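Local coordinates for histidine kinase (Paraburkholderia phymatum, PDB 6NB0), which probably transfers phosphate from ATP to a protein histidine, as the sensor kinases of two-component phosphorelays do, at residues G149-R154 with L226-L230; I156-T162 with T195-A201; F186-A192 with W214-A220. All blocks are in the same frame, centred on the assembly; numbering follows the deposited sequence.

Interaction 1 of 3, residues G149-R154 with L226-L230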
ATOM      1  N   GLY A 149       6.330  17.243   5.698  1.00 29.49           N
ATOM      2  CA  GLY A 149       5.905  16.537   4.501  1.00 27.48           C
ATOM      3  C   GLY A 149       5.109  17.407   3.545  1.00 29.70           C
ATOM      4  O   GLY A 149       5.287  17.287   2.336  1.00 28.90           O
ATOM      5  N   LEU A 150       4.237  18.289   4.059  1.00 29.31           N
ATOM      6  CA  LEU A 150       3.394  19.075   3.156  1.00 24.28           C
ATOM      7  C   LEU A 150       2.999  20.471   3.651  1.00 25.80           C
ATOM      8  O   LEU A 150       2.946  21.398   2.845  1.00 28.81           O
ATOM      9  CB  LEU A 150       2.109  18.304   2.819  1.00 24.87           C
ATOM     10  CG  LEU A 150       1.233  18.925   1.715  1.00 24.24           C
ATOM     11  CD1 LEU A 150       1.977  18.992   0.359  1.00 23.70           C
ATOM     12  CD2 LEU A 150      -0.063  18.122   1.580  1.00 27.88           C
ATOM     13  N   ALA A 151       2.675  20.648   4.939  1.00 28.14           N
ATOM     14  CA  ALA A 151       2.070  21.920   5.355  1.00 26.71           C
ATOM     15  C   ALA A 151       3.000  23.103   5.102  1.00 28.50           C
ATOM     16  O   ALA A 151       2.574  24.160   4.592  1.00 28.39           O
ATOM     17  CB  ALA A 151       1.663  21.853   6.830  1.00 26.34           C
ATOM     18  N   ALA A 152       4.278  22.968   5.462  1.00 31.89           N
ATOM     19  CA  ALA A 152       5.190  24.101   5.281  1.00 33.95           C
ATOM     20  C   ALA A 152       5.292  24.495   3.808  1.00 32.96           C
ATOM     21  O   ALA A 152       5.232  25.683   3.467  1.00 30.74           O
ATOM     22  CB  ALA A 152       6.570  23.772   5.855  1.00 35.56           C
ATOM     23  N   ARG A 153       5.400  23.516   2.909  1.00 26.75           N
ATOM     24  CA  ARG A 153       5.560  23.865   1.506  1.00 32.37           C
ATOM     25  C   ARG A 153       4.249  24.292   0.848  1.00 28.47           C
ATOM     26  O   ARG A 153       4.280  24.791  -0.282  1.00 31.20           O
ATOM     27  CB  ARG A 153       6.190  22.705   0.711  1.00 33.47           C
ATOM     28  CG  ARG A 153       5.240  21.539   0.416  1.00 33.34           C
ATOM     29  CD  ARG A 153       6.047  20.328  -0.097  1.00 35.88           C
ATOM     30  NE  ARG A 153       6.842  19.727   0.982  1.00 37.42           N
ATOM     31  CZ  ARG A 153       7.892  18.933   0.783  1.00 44.09           C
ATOM     32  NH1 ARG A 153       8.275  18.638  -0.459  1.00 40.04           N
ATOM     33  NH2 ARG A 153       8.562  18.440   1.822  1.00 39.22           N
ATOM     34  N   ARG A 154       3.119  24.140   1.532  1.00 27.01           N
ATOM     35  CA  ARG A 154       1.834  24.650   1.067  1.00 31.63           C
ATOM     36  C   ARG A 154       1.406  25.924   1.789  1.00 32.05           C
ATOM     37  O   ARG A 154       0.316  26.453   1.510  1.00 30.00           O
ATOM     38  CB  ARG A 154       0.754  23.567   1.235  1.00 30.15           C
ATOM     39  CG  ARG A 154       0.879  22.384   0.278  1.00 27.89           C
ATOM     40  CD  ARG A 154       0.240  22.735  -1.072  1.00 27.96           C
ATOM     41  NE  ARG A 154      -1.199  22.896  -0.913  1.00 27.33           N
ATOM     42  CZ  ARG A 154      -2.079  21.904  -1.055  1.00 28.46           C
ATOM     43  NH1 ARG A 154      -1.651  20.695  -1.404  1.00 28.84           N
ATOM     44  NH2 ARG A 154      -3.380  22.122  -0.845  1.00 27.86           N
ATOM     45  N   LEU A 226       0.169  23.160  -7.050  1.00 32.23           N
ATOM     46  CA  LEU A 226       0.497  23.031  -5.638  1.00 30.33           C
ATOM     47  C   LEU A 226       1.234  21.728  -5.381  1.00 36.67           C
ATOM     48  O   LEU A 226       0.936  20.723  -6.035  1.00 32.20           O
ATOM     49  CB  LEU A 226      -0.775  23.058  -4.767  1.00 33.55           C
ATOM     50  CG  LEU A 226      -1.684  24.287  -4.908  1.00 33.06           C
ATOM     51  CD1 LEU A 226      -2.871  24.194  -3.941  1.00 33.66           C
ATOM     52  CD2 LEU A 226      -0.910  25.599  -4.703  1.00 37.04           C
ATOM     53  N   PRO A 227       2.194  21.708  -4.455  1.00 30.39           N
ATOM     54  CA  PRO A 227       2.802  20.426  -4.058  1.00 29.98           C
ATOM     55  C   PRO A 227       1.742  19.507  -3.472  1.00 32.69           C
ATOM     56  O   PRO A 227       0.749  19.954  -2.900  1.00 29.93           O
ATOM     57  CB  PRO A 227       3.841  20.817  -2.997  1.00 31.17           C
ATOM     58  CG  PRO A 227       4.054  22.308  -3.163  1.00 34.47           C
ATOM     59  CD  PRO A 227       2.810  22.878  -3.791  1.00 31.52           C
ATOM     60  N   HIS A 228       1.971  18.201  -3.604  1.00 29.12           N
ATOM     61  CA  HIS A 228       1.043  17.224  -3.050  1.00 30.20           C
ATOM     62  C   HIS A 228       1.817  16.057  -2.469  1.00 27.99           C
ATOM     63  O   HIS A 228       2.955  15.793  -2.858  1.00 31.99           O
ATOM     64  CB  HIS A 228       0.082  16.706  -4.133  1.00 30.37           C
ATOM     65  CG  HIS A 228      -0.825  17.763  -4.676  1.00 29.73           C
ATOM     66  ND1 HIS A 228      -1.873  18.283  -3.951  1.00 28.87           N
ATOM     67  CD2 HIS A 228      -0.843  18.390  -5.873  1.00 30.02           C
ATOM     68  CE1 HIS A 228      -2.500  19.191  -4.684  1.00 25.82           C
ATOM     69  NE2 HIS A 228      -1.890  19.277  -5.850  1.00 29.29           N
ATOM     70  N   VAL A 229       1.177  15.346  -1.542  1.00 26.68           N
ATOM     71  CA  VAL A 229       1.693  14.092  -1.006  0.61 27.47           C
ATOM     72  C   VAL A 229       0.794  12.912  -1.387  1.00 32.20           C
ATOM     73  O   VAL A 229       1.284  11.854  -1.786  1.00 27.00           O
ATOM     74  CB  VAL A 229       1.849  14.194   0.532  0.61 27.70           C
ATOM     75  CG1 VAL A 229       2.104  12.843   1.159  0.61 25.10           C
ATOM     76  CG2 VAL A 229       2.984  15.151   0.907  0.61 25.74           C
ATOM     77  N   LEU A 230      -0.522  13.086  -1.278  1.00 28.56           N
ATOM     78  CA  LEU A 230      -1.431  11.977  -1.569  1.00 30.34           C
ATOM     79  C   LEU A 230      -1.502  11.703  -3.077  1.00 26.34           C
ATOM     80  O   LEU A 230      -1.227  12.566  -3.913  1.00 25.85           O
ATOM     81  CB  LEU A 230      -2.825  12.277  -0.992  1.00 26.98           C
ATOM     82  CG  LEU A 230      -2.857  12.539   0.526  1.00 28.28           C
ATOM     83  CD1 LEU A 230      -4.282  12.866   1.034  1.00 27.03           C
ATOM     84  CD2 LEU A 230      -2.266  11.337   1.346  1.00 26.49           C
TER
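L226 lays its CD1 methyl over one face of the R154 guanidinium, 3.4 Å above the plane and displaced toward the rim, the two side chains crossing at about a right angle. P227 follows with most of the contact. Its carbonyl O takes a bond from R154 NH1 (2.9 Å, N-H...O 146°), arriving nearly along the C=O axis though tilted a little from the guanidinium plane, while its ring is pressed by the aliphatic part of R153, CB lying 3.7 Å from R153 CD. L150 CD1 packs against the same carbonyl O at 3.6 Å. R154 reaches P227 because its chain folds sharply at chi2 (-83°) and again at chi3, which turns the guanidinium back beside the loop. In this way the C-terminal part of helix 135-154 is tied to the loop before helix 232-238, in an alpha/beta domain whose mixed sheet and flanking helices are consistent with the ATP-binding domain of histidine kinases. At H228 the imidazole is turned 75° against the guanidinium, with ND1 3.5 Å from R154 NH1; E189 takes a salt bridge from R154 NH1 and makes a hydrogen bond with H228 ND1. V229, in one of its two conformers, ends the contact with CG2 3.8 Å from L150 CB and 3.5 Å from G149 O.

Interaction 2 of 3, residues I156-T162 with T195-A201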
ATOM      1  N   ILE A 156       0.542  26.281   4.894  1.00 28.12           N
ATOM      2  CA  ILE A 156      -0.540  25.968   5.837  1.00 28.62           C
ATOM      3  C   ILE A 156       0.022  25.980   7.247  1.00 32.41           C
ATOM      4  O   ILE A 156       1.066  25.363   7.513  1.00 30.78           O
ATOM      5  CB  ILE A 156      -1.182  24.609   5.510  1.00 30.70           C
ATOM      6  CG1 ILE A 156      -1.598  24.518   4.031  1.00 35.30           C
ATOM      7  CG2 ILE A 156      -2.362  24.307   6.444  1.00 30.38           C
ATOM      8  CD1 ILE A 156      -2.414  25.674   3.557  1.00 36.78           C
ATOM      9  N   VAL A 157      -0.665  26.673   8.158  1.00 31.50           N
ATOM     10  CA  VAL A 157      -0.275  26.709   9.565  1.00 28.39           C
ATOM     11  C   VAL A 157      -0.951  25.534  10.256  1.00 30.04           C
ATOM     12  O   VAL A 157      -2.163  25.330  10.098  1.00 31.87           O
ATOM     13  CB  VAL A 157      -0.674  28.050  10.212  1.00 28.11           C
ATOM     14  CG1 VAL A 157      -0.370  28.053  11.714  1.00 30.52           C
ATOM     15  CG2 VAL A 157       0.062  29.215   9.507  1.00 30.85           C
ATOM     16  N   LEU A 158      -0.172  24.731  10.981  1.00 27.00           N
ATOM     17  CA  LEU A 158      -0.726  23.653  11.793  1.00 28.24           C
ATOM     18  C   LEU A 158      -0.789  24.089  13.247  1.00 30.04           C
ATOM     19  O   LEU A 158       0.169  24.662  13.771  1.00 28.38           O
ATOM     20  CB  LEU A 158       0.114  22.374  11.677  1.00 32.62           C
ATOM     21  CG  LEU A 158       0.294  21.782  10.271  1.00 32.83           C
ATOM     22  CD1 LEU A 158       1.072  20.453  10.344  1.00 34.26           C
ATOM     23  CD2 LEU A 158      -1.067  21.580   9.582  1.00 31.09           C
ATOM     24  N   ALA A 159      -1.906  23.783  13.913  1.00 26.59           N
ATOM     25  CA  ALA A 159      -2.065  24.109  15.326  1.00 25.28           C
ATOM     26  C   ALA A 159      -2.489  22.851  16.054  1.00 30.02           C
ATOM     27  O   ALA A 159      -3.294  22.065  15.542  1.00 29.72           O
ATOM     28  CB  ALA A 159      -3.096  25.237  15.572  1.00 30.77           C
ATOM     29  N   LEU A 160      -1.912  22.640  17.224  1.00 28.91           N
ATOM     30  CA  LEU A 160      -2.292  21.522  18.073  1.00 31.51           C
ATOM     31  C   LEU A 160      -2.929  22.091  19.322  1.00 29.84           C
ATOM     32  O   LEU A 160      -2.328  22.929  20.004  1.00 32.95           O
ATOM     33  CB  LEU A 160      -1.089  20.644  18.422  1.00 32.13           C
ATOM     34  CG  LEU A 160      -1.339  19.544  19.465  1.00 34.27           C
ATOM     35  CD1 LEU A 160      -2.316  18.447  18.942  1.00 28.48           C
ATOM     36  CD2 LEU A 160       0.005  18.959  19.925  1.00 33.32           C
ATOM     37  N   ASN A 161      -4.142  21.642  19.616  1.00 27.73           N
ATOM     38  CA  ASN A 161      -4.873  22.046  20.814  0.57 33.09           C
ATOM     39  C   ASN A 161      -5.176  20.795  21.628  1.00 36.37           C
ATOM     40  O   ASN A 161      -6.049  20.004  21.255  1.00 29.79           O
ATOM     41  CB  ASN A 161      -6.156  22.786  20.439  0.57 37.60           C
ATOM     42  CG  ASN A 161      -7.000  23.132  21.645  0.57 43.02           C
ATOM     43  OD1 ASN A 161      -6.477  23.385  22.728  0.57 50.20           O
ATOM     44  ND2 ASN A 161      -8.317  23.144  21.463  0.57 47.09           N
ATOM     45  N   THR A 162      -4.460  20.610  22.735  1.00 31.35           N
ATOM     46  CA  THR A 162      -4.707  19.432  23.544  1.00 34.27           C
ATOM     47  C   THR A 162      -4.290  19.734  24.972  1.00 36.40           C
ATOM     48  O   THR A 162      -3.308  20.461  25.183  1.00 36.31           O
ATOM     49  CB  THR A 162      -3.965  18.187  23.036  1.00 31.20           C
ATOM     50  OG1 THR A 162      -4.334  17.065  23.845  1.00 31.39           O
ATOM     51  CG2 THR A 162      -2.430  18.358  23.080  1.00 34.46           C
ATOM     52  N   THR A 195      -4.216  29.135   5.292  1.00 30.10           N
ATOM     53  CA  THR A 195      -5.209  28.478   6.139  1.00 30.30           C
ATOM     54  C   THR A 195      -4.551  27.834   7.352  1.00 32.53           C
ATOM     55  O   THR A 195      -3.417  27.357   7.288  1.00 32.05           O
ATOM     56  CB  THR A 195      -5.964  27.416   5.310  1.00 27.78           C
ATOM     57  OG1 THR A 195      -6.728  28.094   4.300  1.00 34.83           O
ATOM     58  CG2 THR A 195      -6.910  26.571   6.188  1.00 30.32           C
ATOM     59  N   THR A 196      -5.269  27.838   8.474  1.00 29.18           N
ATOM     60  CA  THR A 196      -4.864  27.116   9.676  1.00 29.06           C
ATOM     61  C   THR A 196      -5.636  25.800   9.782  1.00 31.29           C
ATOM     62  O   THR A 196      -6.870  25.801   9.782  1.00 30.85           O
ATOM     63  CB  THR A 196      -5.105  27.961  10.928  1.00 27.66           C
ATOM     64  OG1 THR A 196      -4.343  29.166  10.827  1.00 31.17           O
ATOM     65  CG2 THR A 196      -4.680  27.190  12.189  1.00 29.42           C
ATOM     66  N   VAL A 197      -4.903  24.696   9.886  1.00 28.81           N
ATOM     67  CA  VAL A 197      -5.463  23.370  10.171  1.00 27.93           C
ATOM     68  C   VAL A 197      -5.206  23.049  11.636  1.00 31.48           C
ATOM     69  O   VAL A 197      -4.060  23.080  12.092  1.00 27.63           O
ATOM     70  CB  VAL A 197      -4.857  22.296   9.250  1.00 24.68           C
ATOM     71  CG1 VAL A 197      -5.338  20.883   9.663  1.00 24.10           C
ATOM     72  CG2 VAL A 197      -5.233  22.587   7.775  1.00 24.74           C
ATOM     73  N   THR A 198      -6.265  22.761  12.391  1.00 27.63           N
ATOM     74  CA  THR A 198      -6.134  22.531  13.826  1.00 25.45           C
ATOM     75  C   THR A 198      -6.420  21.067  14.129  1.00 30.79           C
ATOM     76  O   THR A 198      -7.465  20.543  13.721  1.00 28.45           O
ATOM     77  CB  THR A 198      -7.096  23.430  14.609  1.00 26.43           C
ATOM     78  OG1 THR A 198      -6.747  24.804  14.402  1.00 29.79           O
ATOM     79  CG2 THR A 198      -7.078  23.091  16.113  1.00 31.82           C
ATOM     80  N   LEU A 199      -5.495  20.416  14.842  1.00 23.45           N
ATOM     81  CA  LEU A 199      -5.728  19.101  15.427  1.00 24.36           C
ATOM     82  C   LEU A 199      -6.106  19.296  16.892  1.00 27.03           C
ATOM     83  O   LEU A 199      -5.298  19.819  17.674  1.00 29.30           O
ATOM     84  CB  LEU A 199      -4.470  18.238  15.299  1.00 23.90           C
ATOM     85  CG  LEU A 199      -4.477  16.873  16.011  1.00 28.58           C
ATOM     86  CD1 LEU A 199      -5.621  16.008  15.508  1.00 27.38           C
ATOM     87  CD2 LEU A 199      -3.148  16.170  15.771  1.00 26.46           C
ATOM     88  N   ASP A 200      -7.340  18.938  17.249  1.00 25.04           N
ATOM     89  CA  ASP A 200      -7.812  18.928  18.639  1.00 25.48           C
ATOM     90  C   ASP A 200      -7.778  17.489  19.130  1.00 31.81           C
ATOM     91  O   ASP A 200      -8.244  16.597  18.417  1.00 30.41           O
ATOM     92  CB  ASP A 200      -9.257  19.428  18.756  1.00 35.55           C
ATOM     93  CG  ASP A 200      -9.392  20.906  18.551  1.00 53.86           C
ATOM     94  OD1 ASP A 200      -8.386  21.621  18.665  1.00 62.47           O
ATOM     95  OD2 ASP A 200     -10.522  21.355  18.295  1.00 67.10           O
ATOM     96  N   ALA A 201      -7.269  17.254  20.341  1.00 29.69           N
ATOM     97  CA  ALA A 201      -7.245  15.871  20.830  1.00 31.53           C
ATOM     98  C   ALA A 201      -7.378  15.842  22.341  1.00 31.80           C
ATOM     99  O   ALA A 201      -6.771  16.661  23.032  1.00 30.16           O
ATOM    100  CB  ALA A 201      -5.959  15.146  20.426  1.00 33.03           C
TER
HETATM  101  O   HOH W   1      -9.935  24.087  18.561  1.00 61.53           O
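T162 OG1 gives its hydrogen to A201 O over 2.6 Å, coming from above the carbonyl plane rather than onto a lone pair, and it is also hydrogen-bonded to L164 N. The anti placement of OG1 relative to the T162 backbone N (chi1 -177°) brings it over that carbonyl. The bond lies just past the end of strand 157-161, an outermost strand of the mixed sheet within this chain, beside strand 196-204, which runs on; the two are adjacent and parallel. Helix 173-189 lies between them in sequence and packs on the sheet, as in a beta-alpha-beta crossover. Six backbone bonds join the pair in turn, from V157 N to T195 O (3.0 Å) to A201 N to N161 O (3.1 Å); the intervening L199 O takes N161 N almost straight, at 175°. The face carrying L158, V197, L160 and L199 is apolar: L158 CD2 rests 3.9 Å from V197 CB, with the two side chains pointing the same way, and L160 CD1 meets L199 CG at 4.0 Å. Helix 173-189 covers L158 through V184 and V188. The face of V157, T196, A159 and T198 is more polar and partly solvent-exposed. There N161, in one of its two conformers, makes a tentative bond from ND2 to D200 OD1, met from above the carboxylate plane, while a water donates to D200 OD2 at 2.8 Å.

Interaction 3 of 3, residues F186-A192 with W214-A220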
ATOM      1  N   PHE A 186      -4.747  15.103   4.964  1.00 24.61           N
ATOM      2  CA  PHE A 186      -5.912  15.320   4.101  1.00 26.81           C
ATOM      3  C   PHE A 186      -6.394  16.765   4.193  1.00 23.48           C
ATOM      4  O   PHE A 186      -6.696  17.410   3.173  1.00 24.21           O
ATOM      5  CB  PHE A 186      -7.035  14.345   4.488  1.00 25.48           C
ATOM      6  CG  PHE A 186      -8.282  14.505   3.635  1.00 25.00           C
ATOM      7  CD1 PHE A 186      -9.267  15.396   3.984  1.00 25.31           C
ATOM      8  CD2 PHE A 186      -8.419  13.775   2.459  1.00 27.45           C
ATOM      9  CE1 PHE A 186     -10.399  15.575   3.169  1.00 27.99           C
ATOM     10  CE2 PHE A 186      -9.534  13.931   1.641  1.00 32.45           C
ATOM     11  CZ  PHE A 186     -10.528  14.820   2.001  1.00 28.43           C
ATOM     12  N   ALA A 187      -6.513  17.278   5.422  1.00 23.95           N
ATOM     13  CA  ALA A 187      -6.976  18.651   5.603  1.00 26.63           C
ATOM     14  C   ALA A 187      -6.012  19.626   4.952  1.00 29.20           C
ATOM     15  O   ALA A 187      -6.439  20.573   4.276  1.00 28.20           O
ATOM     16  CB  ALA A 187      -7.139  18.952   7.101  1.00 24.14           C
ATOM     17  N   VAL A 188      -4.700  19.367   5.091  1.00 25.72           N
ATOM     18  CA  VAL A 188      -3.692  20.217   4.455  1.00 23.14           C
ATOM     19  C   VAL A 188      -3.855  20.184   2.938  1.00 24.31           C
ATOM     20  O   VAL A 188      -3.820  21.228   2.274  1.00 26.25           O
ATOM     21  CB  VAL A 188      -2.275  19.786   4.883  1.00 26.25           C
ATOM     22  CG1 VAL A 188      -1.216  20.519   4.041  1.00 26.83           C
ATOM     23  CG2 VAL A 188      -2.083  20.092   6.388  1.00 23.75           C
ATOM     24  N   GLU A 189      -4.048  18.979   2.367  1.00 23.83           N
ATOM     25  CA  GLU A 189      -4.222  18.874   0.913  1.00 23.70           C
ATOM     26  C   GLU A 189      -5.429  19.665   0.451  1.00 25.52           C
ATOM     27  O   GLU A 189      -5.430  20.240  -0.650  1.00 26.54           O
ATOM     28  CB  GLU A 189      -4.360  17.400   0.492  1.00 25.41           C
ATOM     29  CG  GLU A 189      -3.050  16.591   0.540  1.00 25.58           C
ATOM     30  CD  GLU A 189      -2.222  16.735  -0.737  1.00 24.49           C
ATOM     31  OE1 GLU A 189      -2.346  17.772  -1.422  1.00 27.38           O
ATOM     32  OE2 GLU A 189      -1.435  15.822  -1.049  1.00 29.58           O
ATOM     33  N   ALA A 190      -6.453  19.728   1.289  1.00 24.94           N
ATOM     34  CA  ALA A 190      -7.665  20.481   1.000  1.00 24.13           C
ATOM     35  C   ALA A 190      -7.650  21.877   1.623  1.00 27.37           C
ATOM     36  O   ALA A 190      -8.709  22.408   1.994  1.00 26.27           O
ATOM     37  CB  ALA A 190      -8.885  19.689   1.476  1.00 28.43           C
ATOM     38  N   SER A 191      -6.469  22.499   1.736  1.00 27.35           N
ATOM     39  CA  SER A 191      -6.349  23.860   2.251  1.00 27.93           C
ATOM     40  C   SER A 191      -5.616  24.751   1.259  1.00 27.79           C
ATOM     41  O   SER A 191      -4.693  24.307   0.570  1.00 29.09           O
ATOM     42  CB  SER A 191      -5.595  23.890   3.601  1.00 26.17           C
ATOM     43  OG  SER A 191      -6.331  23.259   4.641  1.00 30.29           O
ATOM     44  N   ALA A 192      -6.017  26.025   1.222  1.00 27.20           N
ATOM     45  CA  ALA A 192      -5.313  27.053   0.474  1.00 28.62           C
ATOM     46  C   ALA A 192      -4.253  27.711   1.361  1.00 32.83           C
ATOM     47  O   ALA A 192      -4.366  27.716   2.585  1.00 30.96           O
ATOM     48  CB  ALA A 192      -6.280  28.129  -0.047  1.00 29.54           C
ATOM     49  N   TRP A 214     -10.852  22.805   9.850  1.00 30.06           N
ATOM     50  CA  TRP A 214     -10.193  23.766   8.970  1.00 28.24           C
ATOM     51  C   TRP A 214     -11.195  24.341   7.991  1.00 33.26           C
ATOM     52  O   TRP A 214     -12.227  23.726   7.703  1.00 30.23           O
ATOM     53  CB  TRP A 214      -9.027  23.105   8.207  1.00 30.66           C
ATOM     54  CG  TRP A 214      -9.394  22.300   6.989  1.00 28.93           C
ATOM     55  CD1 TRP A 214      -9.118  22.623   5.685  1.00 29.36           C
ATOM     56  CD2 TRP A 214     -10.046  21.008   6.951  1.00 27.14           C
ATOM     57  NE1 TRP A 214      -9.569  21.623   4.838  1.00 29.20           N
ATOM     58  CE2 TRP A 214     -10.149  20.630   5.587  1.00 30.03           C
ATOM     59  CE3 TRP A 214     -10.562  20.147   7.928  1.00 27.96           C
ATOM     60  CZ2 TRP A 214     -10.731  19.417   5.182  1.00 27.23           C
ATOM     61  CZ3 TRP A 214     -11.141  18.944   7.525  1.00 30.65           C
ATOM     62  CH2 TRP A 214     -11.224  18.592   6.169  1.00 33.20           C
ATOM     63  N   GLN A 215     -10.891  25.546   7.500  1.00 30.63           N
ATOM     64  CA  GLN A 215     -11.663  26.136   6.413  1.00 30.68           C
ATOM     65  C   GLN A 215     -11.179  25.538   5.095  1.00 32.40           C
ATOM     66  O   GLN A 215     -10.042  25.774   4.677  1.00 34.29           O
ATOM     67  CB  GLN A 215     -11.525  27.660   6.421  1.00 35.52           C
ATOM     68  CG  GLN A 215     -12.704  28.342   5.771  1.00 60.03           C
ATOM     69  CD  GLN A 215     -13.957  28.283   6.631  1.00 74.26           C
ATOM     70  OE1 GLN A 215     -15.074  28.327   6.117  1.00 86.74           O
ATOM     71  NE2 GLN A 215     -13.776  28.191   7.948  1.00 71.32           N
ATOM     72  N   ALA A 216     -12.040  24.761   4.435  1.00 32.60           N
ATOM     73  CA  ALA A 216     -11.612  23.931   3.314  1.00 32.46           C
ATOM     74  C   ALA A 216     -11.616  24.705   2.005  1.00 34.51           C
ATOM     75  O   ALA A 216     -12.485  25.549   1.770  1.00 34.62           O
ATOM     76  CB  ALA A 216     -12.524  22.707   3.175  1.00 34.74           C
ATOM     77  N   THR A 217     -10.636  24.398   1.147  1.00 33.94           N
ATOM     78  CA  THR A 217     -10.629  24.795  -0.264  1.00 35.52           C
ATOM     79  C   THR A 217     -10.469  23.497  -1.039  1.00 37.74           C
ATOM     80  O   THR A 217      -9.346  23.089  -1.379  1.00 30.50           O
ATOM     81  CB  THR A 217      -9.501  25.779  -0.582  1.00 36.82           C
ATOM     82  OG1 THR A 217      -9.605  26.919   0.280  1.00 33.41           O
ATOM     83  CG2 THR A 217      -9.569  26.242  -2.050  1.00 34.26           C
ATOM     84  N   PRO A 218     -11.566  22.785  -1.294  1.00 34.16           N
ATOM     85  CA  PRO A 218     -11.429  21.440  -1.898  1.00 33.95           C
ATOM     86  C   PRO A 218     -10.795  21.470  -3.290  1.00 30.93           C
ATOM     87  O   PRO A 218     -10.166  20.488  -3.689  1.00 35.55           O
ATOM     88  CB  PRO A 218     -12.874  20.903  -1.920  1.00 40.93           C
ATOM     89  CG  PRO A 218     -13.760  22.107  -1.681  1.00 44.09           C
ATOM     90  CD  PRO A 218     -12.951  23.087  -0.879  1.00 37.46           C
ATOM     91  N   ALA A 219     -10.860  22.596  -4.007  1.00 33.87           N
ATOM     92  CA  ALA A 219     -10.163  22.691  -5.291  1.00 32.72           C
ATOM     93  C   ALA A 219      -8.652  22.555  -5.150  1.00 37.26           C
ATOM     94  O   ALA A 219      -7.982  22.170  -6.118  1.00 34.22           O
ATOM     95  CB  ALA A 219     -10.495  24.018  -5.991  1.00 35.12           C
ATOM     96  N   ALA A 220      -8.097  22.838  -3.964  1.00 31.93           N
ATOM     97  CA  ALA A 220      -6.658  22.667  -3.775  1.00 33.48           C
ATOM     98  C   ALA A 220      -6.231  21.206  -3.896  1.00 30.68           C
ATOM     99  O   ALA A 220      -5.077  20.932  -4.235  1.00 30.86           O
ATOM    100  CB  ALA A 220      -6.241  23.247  -2.423  1.00 29.28           C
TER
HETATM  101  O   HOH W   2      -8.445  26.657   2.705  1.00 27.40           O
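A190, where the chain leaves helix 173-189, offers its carbonyl O to T217 N (2.9 Å), tying the helix end to the loop that follows strand 207-214. Just beyond, that loop makes a tight turn in which A220 N bonds T217 O, bringing A220 CB within 3.5 Å of S191 O. The carbonyl O of A190 has a second donor, W214 NE1 at 3.1 Å. The oxygen lies in the indole plane, but NE1 stands well above the carbonyl plane, and the two donors reach the oxygen from opposite faces of that plane. With CG between its backbone N and carbonyl carbon (chi1 81°), W214 turns its indole onto the helix: A187 CB sits over the six-membered ring, 3.6 Å from its centroid and 14° off the normal, a CH-pi contact. F186 CE1 approaches W214 CH2 at 4.3 Å. The indole thus fills the interface between helix 173-189 and its own sheet, where V197 and L278 also touch it: helix-on-sheet packing in an alpha/beta domain consistent with the kinase ATP-binding domain. S191 OG bonds back to A187 O (2.7 Å) and passes close to W214 CD1. A water joins A192 N, Q215 O and T217 OG1. With its two bonds, buried A190 O is satisfied after the helix has ended, and the in-plane N-H and the methyl over the ring together restrain the position and tilt of the indole.

How the interactions relate
Interaction 3 is the most enclosed of the three, with buried residues dominating and an aromatic ring packed on a helix end. Interactions 1 and 2 are both partly buried. Interaction 2 has one apolar, buried face and one face partly open to solvent, and rests mainly on backbone bonds between strands; interaction 1 relies on an arginine of the helix and a proline of the loop. They share elements: 149-154 leads straight into strand 157-161, with A151 packing on L158, and helix 173-189, which ends in interaction 3, leads into strand 196-204 of interaction 2. E189 bridges interactions 1 and 3, pairing with R154, H228 and the V229 backbone; S191 lies beside I156 and V197 of interaction 2.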